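Local atomic coordinates of pumilio homolog 23 (Arabidopsis thaliana, PDB entry 5WZJ), a protein that binds RNA sequence-specifically, recognising a sequence of 18S rRNA through pumilio repeats that pack into a right-handed superhelix. Residues F306-F315 / Q339-R350. Sequence-based numbering, arbitrary orientation.
Sequences FNKVFKNSLF and QMGIMWEELAPR
Over one face of the Phe306 ring lies the aliphatic chain of Gln339, whose CG stands 3.8 Å from the ring centroid in a CH-pi contact, with its amide stacked on the ring. Met343 borders the same ring at its edge: CG lies in plane, 3.8 Å from Phe306 CE2, and SD, also at the edge, is 5.5 Å from the ring centroid in a Met-aromatic contact. With CG anti to the backbone N, Phe306 reaches across to helix 339-347, where Ile342 CG2 also touches it. Gln339 OE1 accepts Arg335 N and its NE2 donates to Asn303 OD1, fixing the amide's rotation. At the far end, Arg350 folds over one face of the Phe315 ring; bends at chi2 and chi3 bring its CZ to 3.9 Å from the ring centroid, a cation-pi contact with the planes 37° apart, while Leu347 CD2 sits at the ring's edge.

The contact joins the end of helix 299-310, and the turn after it, to helix 337-347 in the pumilio-repeat solenoid, the axes of 306-310 and 339-347 running at 24°. The type II turn from Phe310 to Ser313 leads into helix 314-318, and Glu346 grips this junction. Its OE2 accepts Asn312 N at 2.7 Å from the syn side, 26° out of the carboxylate plane; OE1 takes Leu314 N at 3.0 Å, nearly along its C-O axis, and a water that bridges to Phe315 N. Replacing Glu346 by an alanine is likely to leave the amides of Asn312 and Leu314 without their acceptor and the turn less firmly tied to helix 339-347. Beside the carboxylate, Leu314 CD1 packs 3.9 Å from Met343 CG.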
ATOM      1  N   PHE A 306       1.138  16.991 -15.933  1.00 19.33           N
ATOM      2  CA  PHE A 306      -0.291  17.045 -16.239  1.00 21.01           C
ATOM      3  C   PHE A 306      -0.541  17.715 -17.586  1.00 21.27           C
ATOM      4  O   PHE A 306      -1.240  17.173 -18.451  1.00 23.10           O
ATOM      5  CB  PHE A 306      -1.026  17.786 -15.113  1.00 23.12           C
ATOM      6  CG  PHE A 306      -2.527  17.806 -15.261  1.00 21.30           C
ATOM      7  CD1 PHE A 306      -3.143  18.681 -16.140  1.00 22.11           C
ATOM      8  CD2 PHE A 306      -3.318  16.974 -14.486  1.00 21.54           C
ATOM      9  CE1 PHE A 306      -4.528  18.700 -16.271  1.00 24.92           C
ATOM     10  CE2 PHE A 306      -4.695  16.973 -14.614  1.00 25.60           C
ATOM     11  CZ  PHE A 306      -5.304  17.849 -15.500  1.00 26.17           C
ATOM     12  N   ASN A 307       0.067  18.881 -17.800  1.00 23.33           N
ATOM     13  CA  ASN A 307      -0.201  19.653 -19.014  1.00 24.13           C
ATOM     14  C   ASN A 307       0.451  19.040 -20.251  1.00 24.49           C
ATOM     15  O   ASN A 307      -0.187  18.926 -21.304  1.00 25.61           O
ATOM     16  CB  ASN A 307       0.267  21.090 -18.816  1.00 24.89           C
ATOM     17  CG  ASN A 307      -0.626  21.855 -17.850  1.00 36.55           C
ATOM     18  OD1 ASN A 307      -1.852  21.704 -17.867  1.00 40.49           O
ATOM     19  ND2 ASN A 307      -0.016  22.668 -16.999  1.00 36.45           N
ATOM     20  N   LYS A 308       1.726  18.655 -20.160  1.00 22.74           N
ATOM     21  CA  LYS A 308       2.462  18.284 -21.365  1.00 22.85           C
ATOM     22  C   LYS A 308       2.350  16.806 -21.719  1.00 19.35           C
ATOM     23  O   LYS A 308       2.527  16.452 -22.886  1.00 25.72           O
ATOM     24  CB  LYS A 308       3.948  18.650 -21.223  1.00 25.30           C
ATOM     25  CG  LYS A 308       4.183  20.109 -20.841  1.00 26.52           C
ATOM     26  CD  LYS A 308       3.637  21.088 -21.889  1.00 31.57           C
ATOM     27  CE  LYS A 308       3.937  22.553 -21.492  1.00 31.28           C
ATOM     28  NZ  LYS A 308       5.424  22.802 -21.397  1.00 35.12           N
ATOM     29  N   VAL A 309       2.077  15.932 -20.763  1.00 21.18           N
ATOM     30  CA  VAL A 309       2.064  14.498 -21.002  1.00 15.70           C
ATOM     31  C   VAL A 309       0.642  13.943 -21.026  1.00 22.35           C
ATOM     32  O   VAL A 309       0.246  13.273 -21.981  1.00 26.92           O
ATOM     33  CB  VAL A 309       2.939  13.761 -19.962  1.00 19.40           C
ATOM     34  CG1 VAL A 309       2.693  12.264 -20.023  1.00 15.02           C
ATOM     35  CG2 VAL A 309       4.418  14.084 -20.201  1.00 19.65           C
ATOM     36  N   PHE A 310      -0.147  14.226 -19.989  1.00 18.37           N
ATOM     37  CA  PHE A 310      -1.389  13.490 -19.762  1.00 18.85           C
ATOM     38  C   PHE A 310      -2.620  14.168 -20.352  1.00 27.56           C
ATOM     39  O   PHE A 310      -3.524  13.476 -20.828  1.00 25.59           O
ATOM     40  CB  PHE A 310      -1.596  13.272 -18.260  1.00 15.16           C
ATOM     41  CG  PHE A 310      -0.574  12.368 -17.660  1.00 18.46           C
ATOM     42  CD1 PHE A 310      -0.661  10.993 -17.850  1.00 18.52           C
ATOM     43  CD2 PHE A 310       0.505  12.885 -16.959  1.00 16.36           C
ATOM     44  CE1 PHE A 310       0.303  10.143 -17.334  1.00 20.53           C
ATOM     45  CE2 PHE A 310       1.467  12.034 -16.416  1.00 17.83           C
ATOM     46  CZ  PHE A 310       1.370  10.669 -16.613  1.00 19.10           C
ATOM     47  N   LYS A 311      -2.683  15.495 -20.311  1.00 25.47           N
ATOM     48  CA  LYS A 311      -3.878  16.196 -20.761  1.00 25.44           C
ATOM     49  C   LYS A 311      -4.194  15.820 -22.206  1.00 27.68           C
ATOM     50  O   LYS A 311      -3.296  15.713 -23.045  1.00 27.15           O
ATOM     51  CB  LYS A 311      -3.689  17.709 -20.618  1.00 22.85           C
ATOM     52  CG  LYS A 311      -4.968  18.540 -20.886  1.00 33.41           C
ATOM     53  CD  LYS A 311      -4.677  20.044 -20.938  1.00 37.21           C
ATOM     54  CE  LYS A 311      -5.905  20.835 -21.421  1.00 49.07           C
ATOM     55  NZ  LYS A 311      -5.684  22.311 -21.395  1.00 53.89           N
ATOM     56  N   ASN A 312      -5.474  15.564 -22.477  1.00 26.13           N
ATOM     57  CA  ASN A 312      -6.044  15.116 -23.749  1.00 28.90           C
ATOM     58  C   ASN A 312      -5.839  13.622 -24.014  1.00 28.99           C
ATOM     59  O   ASN A 312      -6.385  13.112 -24.990  1.00 24.61           O
ATOM     60  CB  ASN A 312      -5.520  15.910 -24.962  1.00 24.60           C
ATOM     61  CG  ASN A 312      -5.777  17.393 -24.821  1.00 29.87           C
ATOM     62  OD1 ASN A 312      -6.868  17.800 -24.452  1.00 34.60           O
ATOM     63  ND2 ASN A 312      -4.762  18.201 -25.072  1.00 33.24           N
ATOM     64  N   SER A 313      -5.102  12.892 -23.175  1.00 29.65           N
ATOM     65  CA  SER A 313      -4.957  11.451 -23.341  1.00 22.72           C
ATOM     66  C   SER A 313      -5.555  10.662 -22.180  1.00 27.52           C
ATOM     67  O   SER A 313      -5.307   9.455 -22.069  1.00 26.31           O
ATOM     68  CB  SER A 313      -3.479  11.080 -23.514  1.00 24.11           C
ATOM     69  OG  SER A 313      -2.911  11.717 -24.653  1.00 25.35           O
ATOM     70  N   LEU A 314      -6.340  11.304 -21.318  1.00 22.74           N
ATOM     71  CA  LEU A 314      -6.700  10.676 -20.048  1.00 18.42           C
ATOM     72  C   LEU A 314      -7.521   9.407 -20.253  1.00 22.77           C
ATOM     73  O   LEU A 314      -7.287   8.392 -19.584  1.00 20.09           O
ATOM     74  CB  LEU A 314      -7.465  11.671 -19.172  1.00 18.12           C
ATOM     75  CG  LEU A 314      -6.680  12.898 -18.689  1.00 25.41           C
ATOM     76  CD1 LEU A 314      -7.527  13.723 -17.716  1.00 20.70           C
ATOM     77  CD2 LEU A 314      -5.350  12.465 -18.032  1.00 20.84           C
ATOM     78  N   PHE A 315      -8.489   9.437 -21.171  1.00 23.60           N
ATOM     79  CA  PHE A 315      -9.347   8.267 -21.320  1.00 20.79           C
ATOM     80  C   PHE A 315      -8.599   7.126 -21.990  1.00 21.29           C
ATOM     81  O   PHE A 315      -8.719   5.970 -21.564  1.00 23.44           O
ATOM     82  CB  PHE A 315     -10.625   8.603 -22.097  1.00 28.52           C
ATOM     83  CG  PHE A 315     -11.506   7.403 -22.323  1.00 26.91           C
ATOM     84  CD1 PHE A 315     -12.134   6.788 -21.258  1.00 24.37           C
ATOM     85  CD2 PHE A 315     -11.650   6.855 -23.587  1.00 29.98           C
ATOM     86  CE1 PHE A 315     -12.915   5.663 -21.441  1.00 28.97           C
ATOM     87  CE2 PHE A 315     -12.440   5.728 -23.782  1.00 33.38           C
ATOM     88  CZ  PHE A 315     -13.079   5.138 -22.704  1.00 30.99           C
ATOM     89  N   GLN A 339      -7.544  21.740 -12.911  1.00 27.76           N
ATOM     90  CA  GLN A 339      -7.225  20.361 -13.260  1.00 26.61           C
ATOM     91  C   GLN A 339      -8.421  19.447 -13.032  1.00 25.23           C
ATOM     92  O   GLN A 339      -8.710  18.572 -13.857  1.00 22.78           O
ATOM     93  CB  GLN A 339      -6.011  19.887 -12.451  1.00 27.10           C
ATOM     94  CG  GLN A 339      -4.707  20.557 -12.891  1.00 23.61           C
ATOM     95  CD  GLN A 339      -3.576  20.342 -11.913  1.00 23.96           C
ATOM     96  OE1 GLN A 339      -3.787  19.917 -10.769  1.00 22.48           O
ATOM     97  NE2 GLN A 339      -2.360  20.637 -12.355  1.00 21.12           N
ATOM     98  N   MET A 340      -9.135  19.638 -11.923  1.00 20.07           N
ATOM     99  CA  MET A 340     -10.329  18.834 -11.685  1.00 25.71           C
ATOM    100  C   MET A 340     -11.317  18.958 -12.841  1.00 29.40           C
ATOM    101  O   MET A 340     -11.902  17.960 -13.274  1.00 28.45           O
ATOM    102  CB  MET A 340     -10.991  19.246 -10.375  1.00 24.07           C
ATOM    103  CG  MET A 340     -12.188  18.391 -10.036  1.00 28.99           C
ATOM    104  SD  MET A 340     -11.669  16.733  -9.539  1.00 27.12           S
ATOM    105  CE  MET A 340     -13.182  15.819  -9.865  1.00 27.51           C
ATOM    106  N   GLY A 341     -11.500  20.173 -13.365  1.00 34.34           N
ATOM    107  CA  GLY A 341     -12.400  20.359 -14.491  1.00 31.37           C
ATOM    108  C   GLY A 341     -11.923  19.654 -15.745  1.00 35.51           C
ATOM    109  O   GLY A 341     -12.717  19.057 -16.476  1.00 30.85           O
ATOM    110  N   ILE A 342     -10.619  19.704 -16.013  1.00 34.77           N
ATOM    111  CA  ILE A 342     -10.095  19.003 -17.184  1.00 32.94           C
ATOM    112  C   ILE A 342     -10.279  17.500 -17.024  1.00 30.10           C
ATOM    113  O   ILE A 342     -10.695  16.806 -17.959  1.00 30.40           O
ATOM    114  CB  ILE A 342      -8.622  19.385 -17.422  1.00 31.38           C
ATOM    115  CG1 ILE A 342      -8.541  20.813 -17.961  1.00 33.15           C
ATOM    116  CG2 ILE A 342      -7.967  18.416 -18.380  1.00 29.90           C
ATOM    117  CD1 ILE A 342      -7.191  21.463 -17.779  1.00 29.79           C
ATOM    118  N   MET A 343     -10.011  16.976 -15.829  1.00 26.97           N
ATOM    119  CA  MET A 343     -10.174  15.542 -15.628  1.00 28.64           C
ATOM    120  C   MET A 343     -11.638  15.135 -15.748  1.00 32.05           C
ATOM    121  O   MET A 343     -11.950  14.079 -16.306  1.00 23.71           O
ATOM    122  CB  MET A 343      -9.598  15.132 -14.273  1.00 25.36           C
ATOM    123  CG  MET A 343      -8.076  15.336 -14.173  1.00 23.12           C
ATOM    124  SD  MET A 343      -7.423  14.686 -12.632  1.00 23.42           S
ATOM    125  CE  MET A 343      -8.350  15.638 -11.425  1.00 24.00           C
ATOM    126  N   TRP A 344     -12.554  15.961 -15.241  1.00 33.13           N
ATOM    127  CA  TRP A 344     -13.963  15.595 -15.319  1.00 32.20           C
ATOM    128  C   TRP A 344     -14.446  15.578 -16.764  1.00 28.42           C
ATOM    129  O   TRP A 344     -15.174  14.666 -17.168  1.00 30.53           O
ATOM    130  CB  TRP A 344     -14.808  16.549 -14.472  1.00 40.48           C
ATOM    131  CG  TRP A 344     -16.232  16.116 -14.334  1.00 41.33           C
ATOM    132  CD1 TRP A 344     -16.734  15.189 -13.463  1.00 40.19           C
ATOM    133  CD2 TRP A 344     -17.340  16.600 -15.089  1.00 40.16           C
ATOM    134  NE1 TRP A 344     -18.096  15.065 -13.635  1.00 43.52           N
ATOM    135  CE2 TRP A 344     -18.489  15.920 -14.632  1.00 47.85           C
ATOM    136  CE3 TRP A 344     -17.472  17.539 -16.113  1.00 44.34           C
ATOM    137  CZ2 TRP A 344     -19.750  16.153 -15.165  1.00 55.01           C
ATOM    138  CZ3 TRP A 344     -18.717  17.771 -16.638  1.00 51.68           C
ATOM    139  CH2 TRP A 344     -19.845  17.082 -16.166  1.00 59.48           C
ATOM    140  N   GLU A 345     -14.023  16.555 -17.565  1.00 30.98           N
ATOM    141  CA  GLU A 345     -14.457  16.605 -18.959  1.00 34.07           C
ATOM    142  C   GLU A 345     -13.960  15.397 -19.751  1.00 38.79           C
ATOM    143  O   GLU A 345     -14.695  14.848 -20.582  1.00 30.23           O
ATOM    144  CB  GLU A 345     -13.980  17.899 -19.613  1.00 42.38           C
ATOM    145  CG  GLU A 345     -14.727  19.140 -19.150  1.00 62.11           C
ATOM    146  CD  GLU A 345     -14.084  20.429 -19.646  1.00 78.12           C
ATOM    147  OE1 GLU A 345     -13.247  20.362 -20.577  1.00 78.91           O
ATOM    148  OE2 GLU A 345     -14.409  21.506 -19.098  1.00 84.50           O
ATOM    149  N   GLU A 346     -12.716  14.965 -19.517  1.00 31.66           N
ATOM    150  CA  GLU A 346     -12.181  13.877 -20.329  1.00 30.47           C
ATOM    151  C   GLU A 346     -12.730  12.518 -19.908  1.00 21.97           C
ATOM    152  O   GLU A 346     -12.833  11.615 -20.748  1.00 30.18           O
ATOM    153  CB  GLU A 346     -10.645  13.856 -20.273  1.00 26.50           C
ATOM    154  CG  GLU A 346      -9.941  15.095 -20.859  1.00 26.05           C
ATOM    155  CD  GLU A 346      -8.443  14.858 -21.122  1.00 28.29           C
ATOM    156  OE1 GLU A 346      -8.086  13.735 -21.538  1.00 24.93           O
ATOM    157  OE2 GLU A 346      -7.618  15.784 -20.907  1.00 27.81           O
ATOM    158  N   LEU A 347     -13.077  12.345 -18.634  1.00 19.77           N
ATOM    159  CA  LEU A 347     -13.351  11.022 -18.071  1.00 26.91           C
ATOM    160  C   LEU A 347     -14.793  10.796 -17.630  1.00 30.61           C
ATOM    161  O   LEU A 347     -15.296   9.669 -17.739  1.00 27.84           O
ATOM    162  CB  LEU A 347     -12.434  10.767 -16.864  1.00 25.98           C
ATOM    163  CG  LEU A 347     -10.934  10.712 -17.153  1.00 23.54           C
ATOM    164  CD1 LEU A 347     -10.148  10.673 -15.849  1.00 17.48           C
ATOM    165  CD2 LEU A 347     -10.617   9.509 -18.024  1.00 23.22           C
ATOM    166  N   ALA A 348     -15.455  11.809 -17.072  1.00 25.52           N
ATOM    167  CA  ALA A 348     -16.802  11.596 -16.545  1.00 33.28           C
ATOM    168  C   ALA A 348     -17.794  11.101 -17.593  1.00 27.73           C
ATOM    169  O   ALA A 348     -18.546  10.161 -17.282  1.00 34.66           O
ATOM    170  CB  ALA A 348     -17.319  12.874 -15.872  1.00 31.89           C
ATOM    171  N   PRO A 349     -17.841  11.637 -18.832  1.00 32.16           N
ATOM    172  CA  PRO A 349     -18.726  11.052 -19.855  1.00 34.30           C
ATOM    173  C   PRO A 349     -18.489   9.568 -20.106  1.00 37.57           C
ATOM    174  O   PRO A 349     -19.334   8.902 -20.710  1.00 32.70           O
ATOM    175  CB  PRO A 349     -18.390  11.857 -21.118  1.00 32.25           C
ATOM    176  CG  PRO A 349     -17.811  13.125 -20.626  1.00 38.92           C
ATOM    177  CD  PRO A 349     -17.112  12.813 -19.349  1.00 36.21           C
ATOM    178  N   ARG A 350     -17.340   9.042 -19.671  1.00 32.66           N
ATOM    179  CA  ARG A 350     -16.963   7.659 -19.945  1.00 31.01           C
ATOM    180  C   ARG A 350     -16.901   6.811 -18.683  1.00 24.45           C
ATOM    181  O   ARG A 350     -16.237   5.768 -18.681  1.00 24.88           O
ATOM    182  CB  ARG A 350     -15.617   7.613 -20.666  1.00 36.75           C
ATOM    183  CG  ARG A 350     -15.501   8.574 -21.827  1.00 44.05           C
ATOM    184  CD  ARG A 350     -16.379   8.136 -22.983  1.00 46.62           C
ATOM    185  NE  ARG A 350     -15.611   7.486 -24.040  1.00 55.76           N
ATOM    186  CZ  ARG A 350     -14.765   8.121 -24.850  1.00 65.03           C
ATOM    187  NH1 ARG A 350     -14.552   9.428 -24.716  1.00 67.88           N
ATOM    188  NH2 ARG A 350     -14.124   7.447 -25.794  1.00 64.17           N
TER
HETATM  189  O   HOH W   1      -9.221  11.736 -22.968  1.00 26.87           O